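Local coordinates for ChrR-like cupin domain-containing protein (Ralstonia eutropha, PDB 3CJX) that is of unknown function but adopts a cupin-like beta-sandwich fold of the ChrR family, at residues 57-62 against 118-123; 65-70 against 110-115; 32-37 against 151-156; 20-25 against 147-152. All blocks are in the same frame, centred on the assembly; numbering follows the deposited sequence. Where two conformers were deposited one is given.

Contact 1: residues 57-62 against 118-123; sequences PLHFHT and GCNVNF
F123 and F60 meet on one face of an antiparallel strand pair, 58-61 with 120-123, in one of the two sheets of the cupin-like beta sandwich. F123 brings its ring edge to F60, with CE2 of F123 3.9 Å from CB of F60. Its CG stands beside its own backbone N (chi1 -62°), which lays the ring along the strand toward F60. CG of F60 is anti to its backbone N (chi1 175°), and its ring leads away from strand 120-123. V121 lies on the same face and packs its CB against CB of F60. The pairs F60 with V121 and L58 with F123 are the hydrogen-bonded ones; the bond from L58 N to F123 O is weak. The other face carries H59, H61, N120 and N122. H61 also makes a weak hydrogen bond to a bound glycerol, probably from the crystallisation liquor, though it may mark a pocket.

At the loop end T62 N bonds to C119 O, and C119 N returns a bond to T62 OG1. On the histidine face, H59 ND1 donates to N122 OD1 over 2.8 Å; the acceptor lies in the imidazole plane, and the ring and amide planes are 61° apart.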
# COMPACT_ATOMS: atom_id res chain seq x y z
N PRO A 57 -10.33 -7.60 1.25
CA PRO A 57 -11.70 -7.13 1.23
C PRO A 57 -11.90 -6.15 0.10
O PRO A 57 -10.94 -5.73 -0.53
CB PRO A 57 -11.85 -6.43 2.59
CG PRO A 57 -10.64 -6.78 3.37
CD PRO A 57 -9.59 -7.02 2.38
N LEU A 58 -13.15 -5.80 -0.19
CA LEU A 58 -13.44 -4.80 -1.22
C LEU A 58 -12.92 -3.43 -0.74
O LEU A 58 -13.19 -3.02 0.37
CB LEU A 58 -14.94 -4.70 -1.53
CG LEU A 58 -15.65 -5.70 -2.42
CD1 LEU A 58 -17.13 -5.44 -2.37
CD2 LEU A 58 -15.20 -5.59 -3.83
N HIS A 59 -12.18 -2.75 -1.60
CA HIS A 59 -11.61 -1.42 -1.31
C HIS A 59 -12.28 -0.35 -2.14
O HIS A 59 -12.08 -0.33 -3.35
CB HIS A 59 -10.10 -1.35 -1.61
CG HIS A 59 -9.24 -2.22 -0.74
ND1 HIS A 59 -9.35 -2.26 0.63
CD2 HIS A 59 -8.21 -3.05 -1.06
CE1 HIS A 59 -8.46 -3.11 1.12
NE2 HIS A 59 -7.76 -3.60 0.12
N PHE A 60 -13.06 0.53 -1.51
CA PHE A 60 -13.62 1.70 -2.21
C PHE A 60 -12.58 2.81 -2.13
O PHE A 60 -12.18 3.19 -1.03
CB PHE A 60 -14.92 2.16 -1.56
CG PHE A 60 -15.48 3.40 -2.16
CD1 PHE A 60 -16.30 3.34 -3.26
CD2 PHE A 60 -15.19 4.64 -1.62
CE1 PHE A 60 -16.82 4.48 -3.83
CE2 PHE A 60 -15.71 5.79 -2.20
CZ PHE A 60 -16.53 5.71 -3.29
N HIS A 61 -12.15 3.33 -3.28
CA HIS A 61 -11.12 4.39 -3.34
C HIS A 61 -11.72 5.79 -3.41
O HIS A 61 -12.55 6.05 -4.27
CB HIS A 61 -10.21 4.21 -4.55
CG HIS A 61 -9.58 2.86 -4.62
ND1 HIS A 61 -8.69 2.42 -3.67
CD2 HIS A 61 -9.73 1.84 -5.50
CE1 HIS A 61 -8.30 1.19 -3.97
NE2 HIS A 61 -8.93 0.82 -5.07
N THR A 62 -11.30 6.68 -2.52
CA THR A 62 -11.77 8.05 -2.56
C THR A 62 -10.86 8.95 -3.42
O THR A 62 -11.20 10.09 -3.68
CB THR A 62 -11.85 8.67 -1.15
OG1 THR A 62 -10.54 8.66 -0.55
CG2 THR A 62 -12.83 7.89 -0.26
N GLY A 118 -5.96 9.63 -1.26
CA GLY A 118 -7.19 9.56 -0.54
C GLY A 118 -7.18 8.40 0.41
O GLY A 118 -6.13 7.85 0.76
N CYS A 119 -8.38 7.98 0.74
CA CYS A 119 -8.58 6.98 1.73
C CYS A 119 -9.22 5.71 1.15
O CYS A 119 -9.74 5.70 0.03
CB CYS A 119 -9.45 7.63 2.79
SG CYS A 119 -10.02 6.61 4.03
N ASN A 120 -9.13 4.65 1.93
CA ASN A 120 -9.74 3.40 1.53
C ASN A 120 -10.86 3.09 2.49
O ASN A 120 -10.71 3.15 3.70
CB ASN A 120 -8.72 2.26 1.39
CG ASN A 120 -7.92 2.34 0.08
OD1 ASN A 120 -8.05 3.29 -0.69
ND2 ASN A 120 -7.12 1.32 -0.19
N VAL A 121 -12.04 2.84 1.93
CA VAL A 121 -13.20 2.51 2.75
C VAL A 121 -13.42 1.05 2.41
O VAL A 121 -13.58 0.70 1.24
CB VAL A 121 -14.45 3.38 2.46
CG1 VAL A 121 -15.55 3.07 3.46
CG2 VAL A 121 -14.09 4.83 2.51
N ASN A 122 -13.42 0.22 3.45
CA ASN A 122 -13.49 -1.24 3.29
C ASN A 122 -14.87 -1.83 3.49
O ASN A 122 -15.54 -1.53 4.48
CB ASN A 122 -12.50 -1.88 4.28
CG ASN A 122 -11.06 -1.39 4.06
OD1 ASN A 122 -10.59 -1.30 2.93
ND2 ASN A 122 -10.38 -1.05 5.14
N PHE A 123 -15.29 -2.66 2.54
CA PHE A 123 -16.58 -3.33 2.59
C PHE A 123 -16.43 -4.82 2.29
O PHE A 123 -15.40 -5.25 1.78
CB PHE A 123 -17.55 -2.75 1.56
CG PHE A 123 -17.87 -1.29 1.75
CD1 PHE A 123 -18.94 -0.90 2.50
CD2 PHE A 123 -17.13 -0.32 1.11
CE1 PHE A 123 -19.26 0.44 2.64
CE2 PHE A 123 -17.44 1.00 1.24
CZ PHE A 123 -18.52 1.39 2.01

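Contact 2: residues 65-70 against 110-115; sequences VHMYTI and TEVIFM
M67, a selenomethionine, packs against V112 and F114 on the buried face of an antiparallel ladder of the cupin-like sandwich. Its SE lies 4.0 Å from CG2 of V112, where the two side chains cross at a slant. CB of M67 also meets CB of F114 at 4.0 Å. A turn about the CB-CG bond of M67 sets SE obliquely to the F114 ring, a Met-aromatic contact 5.3 Å from the ring centroid. T69 continues this face. Its OG1 bonds to W74 NE1, while CG1 of V112 touches it from across the ladder.

The other face is more open to solvent. Y68 rests its CB on CG2 of I113 at 3.7 Å, but CG is anti to the backbone N (chi1 -177°) and the ring leads away. H66 and M115 meet there through their CB atoms, and the H66 ring turns to Y89 for its polar partner. Paired backbone bonds join H66 with M115 and Y68 with I113. I70 N adds a bond of 2.7 Å to E111 O.

The E111 carboxylate makes a salt bridge to R47 and a hydrogen bond to S49. Strand 88-92 lies beyond 65-71, strand 43-50 lies beyond 110-117, and W74 and Y76 of strand 73-76 pack on M67.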
# COMPACT_ATOMS: atom_id res chain seq x y z
N VAL A 65 -5.45 5.68 -7.75
CA VAL A 65 -4.44 4.65 -7.44
C VAL A 65 -3.62 4.38 -8.68
O VAL A 65 -4.17 4.09 -9.74
CB VAL A 65 -5.01 3.29 -7.04
CG1 VAL A 65 -3.87 2.33 -6.78
CG2 VAL A 65 -5.89 3.38 -5.80
N HIS A 66 -2.31 4.54 -8.54
CA HIS A 66 -1.32 4.23 -9.59
C HIS A 66 -0.54 3.02 -9.10
O HIS A 66 0.10 3.06 -8.06
CB HIS A 66 -0.35 5.38 -9.81
CG HIS A 66 -0.99 6.60 -10.37
ND1 HIS A 66 -1.08 6.81 -11.73
CD2 HIS A 66 -1.53 7.68 -9.78
CE1 HIS A 66 -1.68 7.97 -11.94
NE2 HIS A 66 -1.95 8.53 -10.78
N MSE A 67 -0.59 1.95 -9.87
CA MSE A 67 0.07 0.72 -9.43
C MSE A 67 0.85 0.03 -10.52
O MSE A 67 0.35 -0.15 -11.63
CB MSE A 67 -0.97 -0.21 -8.82
CG MSE A 67 -0.47 -1.60 -8.50
SE MSE A 67 -1.24 -2.24 -6.85
CE MSE A 67 -3.01 -1.40 -7.06
N TYR A 68 2.07 -0.35 -10.17
CA TYR A 68 2.97 -1.05 -11.05
C TYR A 68 3.37 -2.36 -10.41
O TYR A 68 3.89 -2.40 -9.28
CB TYR A 68 4.21 -0.22 -11.31
CG TYR A 68 5.20 -0.84 -12.29
CD1 TYR A 68 5.01 -0.73 -13.66
CD2 TYR A 68 6.32 -1.52 -11.83
CE1 TYR A 68 5.91 -1.27 -14.55
CE2 TYR A 68 7.23 -2.07 -12.71
CZ TYR A 68 7.02 -1.95 -14.07
OH TYR A 68 7.92 -2.50 -14.95
N THR A 69 3.14 -3.43 -11.16
CA THR A 69 3.49 -4.76 -10.73
C THR A 69 4.89 -5.09 -11.21
O THR A 69 5.15 -5.13 -12.40
CB THR A 69 2.54 -5.78 -11.31
OG1 THR A 69 1.21 -5.45 -10.90
CG2 THR A 69 2.91 -7.19 -10.82
N ILE A 70 5.78 -5.33 -10.26
CA ILE A 70 7.16 -5.65 -10.59
C ILE A 70 7.22 -7.14 -10.96
O ILE A 70 7.79 -7.54 -11.98
CB ILE A 70 8.09 -5.30 -9.38
CG1 ILE A 70 7.95 -3.79 -9.03
CG2 ILE A 70 9.57 -5.70 -9.66
CD1 ILE A 70 8.33 -3.42 -7.58
N THR A 110 4.06 -11.65 -5.01
CA THR A 110 3.65 -10.70 -6.01
C THR A 110 4.12 -9.38 -5.44
O THR A 110 3.73 -9.00 -4.33
CB THR A 110 2.13 -10.75 -6.21
OG1 THR A 110 1.77 -12.01 -6.81
CG2 THR A 110 1.66 -9.62 -7.10
N GLU A 111 4.98 -8.69 -6.19
CA GLU A 111 5.58 -7.44 -5.75
C GLU A 111 5.04 -6.22 -6.49
O GLU A 111 5.12 -6.15 -7.73
CB GLU A 111 7.10 -7.50 -6.00
CG GLU A 111 7.84 -8.64 -5.29
CD GLU A 111 7.85 -8.51 -3.77
OE1 GLU A 111 7.37 -7.50 -3.25
OE2 GLU A 111 8.35 -9.42 -3.09
N VAL A 112 4.51 -5.24 -5.75
CA VAL A 112 3.98 -4.03 -6.42
C VAL A 112 4.50 -2.74 -5.80
O VAL A 112 4.97 -2.72 -4.67
CB VAL A 112 2.45 -3.98 -6.39
CG1 VAL A 112 1.86 -5.27 -6.97
CG2 VAL A 112 1.98 -3.78 -4.98
N ILE A 113 4.45 -1.67 -6.56
CA ILE A 113 4.74 -0.35 -6.02
C ILE A 113 3.52 0.46 -6.37
O ILE A 113 3.05 0.42 -7.50
CB ILE A 113 6.03 0.31 -6.57
CG1 ILE A 113 6.27 1.64 -5.86
CG2 ILE A 113 5.96 0.54 -8.09
CD1 ILE A 113 7.54 2.33 -6.28
N PHE A 114 2.95 1.14 -5.40
CA PHE A 114 1.79 1.94 -5.72
C PHE A 114 1.76 3.26 -5.04
O PHE A 114 2.40 3.47 -4.02
CB PHE A 114 0.49 1.20 -5.41
CG PHE A 114 0.29 0.92 -3.96
CD1 PHE A 114 -0.35 1.85 -3.14
CD2 PHE A 114 0.71 -0.27 -3.42
CE1 PHE A 114 -0.53 1.60 -1.79
CE2 PHE A 114 0.52 -0.55 -2.08
CZ PHE A 114 -0.10 0.40 -1.26
N MSE A 115 1.02 4.16 -5.67
CA MSE A 115 0.80 5.49 -5.15
C MSE A 115 -0.72 5.62 -4.91
O MSE A 115 -1.47 5.74 -5.87
CB MSE A 115 1.34 6.52 -6.16
CG MSE A 115 2.88 6.42 -6.51
SE MSE A 115 3.59 5.57 -8.18
CE MSE A 115 3.15 3.70 -8.11

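Contact 3: residues 32-37 against 151-156; sequences IFPLFM and NGLRYI. With SO4 (sulfate ion), chain I.
I156 grips strand 30-38 with both of its backbone polar atoms. I156 N donates to L35 O at 2.7 Å, and I156 O accepts from M37 N at 2.8 Å. These two bonds set the late strand 156-157 parallel to 30-38, at the margin of the mixed sheet of the cupin-like sandwich. L35 and F36 together face V45 on the neighbouring strand, a classic beta bulge.

Outward from this pairing, I156 lays CG2 against CD1 of F36 at 3.6 Å. Y155 turns the opposite way. Its CG sits between its backbone N and carbonyl carbon (chi1 66°), and the ring comes down against P34 and M37. CG of P34 approaches CD1 of the ring at 3.7 Å, the two side chains crossing nearly at right angles. Selenomethionine M37 brings CG to CD2 and CE2, and its SE makes an oblique Met-aromatic contact. The Y155 hydroxyl bonds to D143 of helix 135-148. Earlier in the same loop, G152 N donates a hydrogen bond to O4 of a sulfate.

F33 and L153 close the packing: CD1 of L153 sits over the centre of the F33 ring, 3.7 Å from the centroid and 14° off the ring normal, a CH-pi contact.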
# COMPACT_ATOMS: atom_id res chain seq x y z
N ILE A 32 4.62 -4.94 3.81
CA ILE A 32 4.81 -3.59 3.28
C ILE A 32 6.16 -3.02 3.61
O ILE A 32 6.76 -3.35 4.65
CB ILE A 32 3.85 -2.57 3.96
CG1 ILE A 32 2.42 -3.04 3.94
CG2 ILE A 32 3.83 -1.24 3.25
CD1 ILE A 32 1.90 -3.11 2.54
N PHE A 33 6.62 -2.15 2.71
CA PHE A 33 7.79 -1.33 2.97
C PHE A 33 7.33 0.10 2.69
O PHE A 33 7.12 0.46 1.53
CB PHE A 33 8.99 -1.72 2.11
CG PHE A 33 10.30 -1.26 2.69
CD1 PHE A 33 10.52 0.09 2.96
CD2 PHE A 33 11.29 -2.16 2.99
CE1 PHE A 33 11.69 0.53 3.50
CE2 PHE A 33 12.48 -1.74 3.53
CZ PHE A 33 12.68 -0.38 3.78
N PRO A 34 7.16 0.93 3.73
CA PRO A 34 6.70 2.28 3.46
C PRO A 34 7.80 3.11 2.82
O PRO A 34 8.97 2.90 3.10
CB PRO A 34 6.37 2.81 4.86
CG PRO A 34 7.28 2.08 5.75
CD PRO A 34 7.43 0.73 5.17
N LEU A 35 7.40 4.02 1.94
CA LEU A 35 8.31 4.93 1.26
C LEU A 35 7.97 6.39 1.61
O LEU A 35 8.79 7.09 2.21
CB LEU A 35 8.28 4.68 -0.26
CG LEU A 35 8.47 3.20 -0.61
CD1 LEU A 35 8.29 2.93 -2.10
CD2 LEU A 35 9.85 2.76 -0.12
N PHE A 36 6.76 6.81 1.26
CA PHE A 36 6.30 8.18 1.49
C PHE A 36 4.89 8.20 2.08
O PHE A 36 4.00 7.57 1.54
CB PHE A 36 6.31 8.96 0.17
CG PHE A 36 5.96 10.41 0.32
CD1 PHE A 36 6.94 11.34 0.59
CD2 PHE A 36 4.65 10.83 0.20
CE1 PHE A 36 6.62 12.66 0.74
CE2 PHE A 36 4.32 12.16 0.36
CZ PHE A 36 5.30 13.07 0.62
N MSE A 37 4.70 8.93 3.18
CA MSE A 37 3.39 9.01 3.85
C MSE A 37 3.01 10.43 4.24
O MSE A 37 3.69 11.06 5.05
CB MSE A 37 3.37 8.14 5.09
CG MSE A 37 3.97 6.81 4.82
SE MSE A 37 3.15 5.46 5.83
CE MSE A 37 1.60 5.24 4.68
N ASN A 151 12.40 -3.49 13.54
CA ASN A 151 12.89 -3.21 12.20
C ASN A 151 13.54 -1.84 12.22
O ASN A 151 12.95 -0.88 12.73
CB ASN A 151 11.72 -3.26 11.22
CG ASN A 151 12.17 -3.28 9.77
OD1 ASN A 151 13.04 -2.52 9.37
ND2 ASN A 151 11.55 -4.14 8.98
N GLY A 152 14.75 -1.74 11.66
CA GLY A 152 15.52 -0.49 11.64
C GLY A 152 15.40 0.32 10.36
O GLY A 152 16.32 1.02 9.98
N LEU A 153 14.24 0.23 9.74
CA LEU A 153 13.91 0.92 8.49
C LEU A 153 13.51 2.38 8.73
O LEU A 153 13.16 2.76 9.85
CB LEU A 153 12.80 0.10 7.80
CG LEU A 153 11.50 0.54 7.18
CD1 LEU A 153 10.80 -0.77 6.91
CD2 LEU A 153 10.63 1.40 8.06
N ARG A 154 13.61 3.18 7.68
CA ARG A 154 13.21 4.59 7.69
C ARG A 154 12.39 4.85 6.45
O ARG A 154 12.61 4.22 5.43
CB ARG A 154 14.41 5.52 7.58
CG ARG A 154 15.46 5.39 8.65
CD ARG A 154 16.49 6.51 8.51
NE ARG A 154 17.12 6.52 7.18
CZ ARG A 154 17.90 7.49 6.71
NH1 ARG A 154 18.17 8.58 7.43
NH2 ARG A 154 18.42 7.38 5.49
N TYR A 155 11.45 5.79 6.55
CA TYR A 155 10.62 6.19 5.42
C TYR A 155 10.41 7.72 5.47
O TYR A 155 10.77 8.37 6.45
CB TYR A 155 9.29 5.41 5.39
CG TYR A 155 8.37 5.71 6.56
CD1 TYR A 155 8.48 4.99 7.74
CD2 TYR A 155 7.41 6.71 6.48
CE1 TYR A 155 7.66 5.25 8.82
CE2 TYR A 155 6.58 6.99 7.55
CZ TYR A 155 6.72 6.25 8.73
OH TYR A 155 5.93 6.51 9.82
N ILE A 156 9.84 8.29 4.42
CA ILE A 156 9.62 9.72 4.35
C ILE A 156 8.20 10.05 4.77
O ILE A 156 7.25 9.37 4.37
CB ILE A 156 9.84 10.24 2.93
CG1 ILE A 156 11.19 9.78 2.39
CG2 ILE A 156 9.72 11.76 2.90
CD1 ILE A 156 12.32 10.16 3.24
S SO4 I . 17.09 -4.37 10.19
O1 SO4 I . 15.86 -5.07 10.55
O2 SO4 I . 17.50 -4.65 8.81
O3 SO4 I . 18.18 -4.78 11.09
O4 SO4 I . 16.85 -2.94 10.31

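Contact 4: residues 20-25 against 147-152; sequences FLKALG and REQDNG. With SO4 (sulfate ion), chain I.
Q149 lays its carboxamide alongside the backbone of K22 and bonds to it at two points. OE1 of Q149 accepts from K22 N at 3.0 Å, and the N-H points almost straight at it, at 172°. The donor lies in the amide carbonyl plane, on a lone pair of OE1. NE2 of Q149 donates to K22 O, also at 3.0 Å, along a more bent path of 141°. That bond likewise uses an in-plane lone pair of the acceptor. The Q149 chain is extended beyond CG (chi2 -179°), which carries the amide clear of its own backbone to K22. OE1 also touches CA of L21 at 3.5 Å.

L21 is the apolar part of the contact. Its CD2 meets ND2 of N151 at 3.6 Å and lies near CB of the same residue. L21 also packs on W141, V142 and I146 of helix 135-148, so it fastens the loop before strand 30-38 to that helix. N151 gives its ND2 to P19 O, a partner in the chain just ahead of F20.

Helix 135-148 ends here. Q149 lies at the end of the helix, just before D150, whose positive phi and two bonds back into the last turn make a Schellman motif. G152 N after the turn binds a sulfate, probably from the crystallisation liquor, which H18 also holds.

The two amide bonds occupy both the N-H and the carbonyl of K22. They fix the rotation of the Q149 amide, because a turned-over amide would set NE2 against the K22 N-H.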
# COMPACT_ATOMS: atom_id res chain seq x y z
N PHE A 20 10.83 -6.30 4.98
CA PHE A 20 9.52 -5.68 4.94
C PHE A 20 8.83 -5.83 6.30
O PHE A 20 9.13 -6.74 7.07
CB PHE A 20 8.63 -6.30 3.85
CG PHE A 20 8.87 -5.77 2.46
CD1 PHE A 20 10.15 -5.61 1.95
CD2 PHE A 20 7.80 -5.49 1.62
CE1 PHE A 20 10.34 -5.14 0.65
CE2 PHE A 20 7.98 -5.03 0.32
CZ PHE A 20 9.26 -4.86 -0.16
N LEU A 21 7.93 -4.90 6.58
CA LEU A 21 7.11 -4.97 7.78
C LEU A 21 6.10 -6.08 7.48
O LEU A 21 5.47 -6.06 6.42
CB LEU A 21 6.42 -3.63 8.03
CG LEU A 21 7.37 -2.44 8.22
CD1 LEU A 21 6.59 -1.14 8.40
CD2 LEU A 21 8.28 -2.72 9.42
N LYS A 22 5.96 -7.04 8.38
CA LYS A 22 5.09 -8.19 8.12
C LYS A 22 3.65 -8.06 8.62
O LYS A 22 3.38 -7.43 9.63
CB LYS A 22 5.74 -9.45 8.67
CG LYS A 22 7.19 -9.61 8.16
CD LYS A 22 7.54 -11.04 7.85
CE LYS A 22 8.80 -11.23 6.96
NZ LYS A 22 9.76 -10.08 6.82
N ALA A 23 2.73 -8.63 7.84
CA ALA A 23 1.32 -8.70 8.20
C ALA A 23 0.65 -7.38 8.53
O ALA A 23 0.19 -7.20 9.65
CB ALA A 23 1.15 -9.67 9.37
N LEU A 24 0.58 -6.48 7.56
CA LEU A 24 -0.09 -5.17 7.74
C LEU A 24 -1.46 -5.31 8.39
O LEU A 24 -2.29 -6.13 7.95
CB LEU A 24 -0.27 -4.47 6.40
CG LEU A 24 -0.91 -3.06 6.41
CD1 LEU A 24 -0.03 -2.11 7.21
CD2 LEU A 24 -1.12 -2.54 4.97
N GLY A 25 -1.71 -4.50 9.42
CA GLY A 25 -2.95 -4.55 10.20
C GLY A 25 -3.30 -5.95 10.69
O GLY A 25 -4.47 -6.29 10.82
N ARG A 147 8.49 -0.79 15.71
CA ARG A 147 8.84 -1.08 17.11
C ARG A 147 8.67 -2.57 17.40
O ARG A 147 9.65 -3.24 17.70
CB ARG A 147 8.01 -0.25 18.11
N GLU A 148 7.44 -3.08 17.27
CA GLU A 148 7.13 -4.50 17.56
C GLU A 148 8.03 -5.53 16.85
O GLU A 148 8.42 -6.53 17.46
CB GLU A 148 5.65 -4.85 17.31
CG GLU A 148 4.68 -4.48 18.43
N GLN A 149 8.38 -5.29 15.59
CA GLN A 149 9.21 -6.21 14.80
C GLN A 149 10.71 -5.88 14.84
O GLN A 149 11.53 -6.54 14.17
CB GLN A 149 8.73 -6.26 13.35
CG GLN A 149 7.28 -6.65 13.21
CD GLN A 149 6.81 -6.71 11.77
OE1 GLN A 149 7.60 -6.71 10.83
NE2 GLN A 149 5.50 -6.76 11.60
N ASP A 150 11.07 -4.84 15.61
CA ASP A 150 12.45 -4.42 15.78
C ASP A 150 13.13 -4.14 14.43
O ASP A 150 14.28 -4.49 14.20
CB ASP A 150 13.19 -5.50 16.58
CG ASP A 150 14.62 -5.12 16.90
OD1 ASP A 150 14.93 -3.91 16.97
OD2 ASP A 150 15.44 -6.06 17.06
N ASN A 151 12.40 -3.49 13.54
CA ASN A 151 12.89 -3.21 12.20
C ASN A 151 13.54 -1.84 12.22
O ASN A 151 12.95 -0.88 12.73
CB ASN A 151 11.72 -3.26 11.22
CG ASN A 151 12.17 -3.28 9.77
OD1 ASN A 151 13.04 -2.52 9.37
ND2 ASN A 151 11.55 -4.14 8.98
N GLY A 152 14.75 -1.74 11.66
CA GLY A 152 15.52 -0.49 11.64
C GLY A 152 15.40 0.32 10.36
O GLY A 152 16.32 1.02 9.98
S SO4 I . 17.09 -4.37 10.19
O1 SO4 I . 15.86 -5.07 10.55
O2 SO4 I . 17.50 -4.65 8.81
O3 SO4 I . 18.18 -4.78 11.09
O4 SO4 I . 16.85 -2.94 10.31

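Contacts 1 and 2 belong to the two sheets of the sandwich, with centres about 17 Å apart. They are close in the chain: strand 58-61 leads to 65-71, and 110-117 leads to 120-123. Contact 3 lies on the same mixed sheet as contact 2, and I113 CD1 touches L35 CD1 at 4.3 Å. Contacts 3 and 4 are about 10 Å apart between centres and share N151 and G152; the sulfate is held by G152 N. I32 O and L21 N, 2.7 Å apart, probably form a hydrogen bond between them. Contacts 1 and 3 lie on opposite sides of the chain centre. Glycerol, probably from the crystallisation liquor, lies about 3 Å from the side chains of H61 and M67 and may mark a pocket.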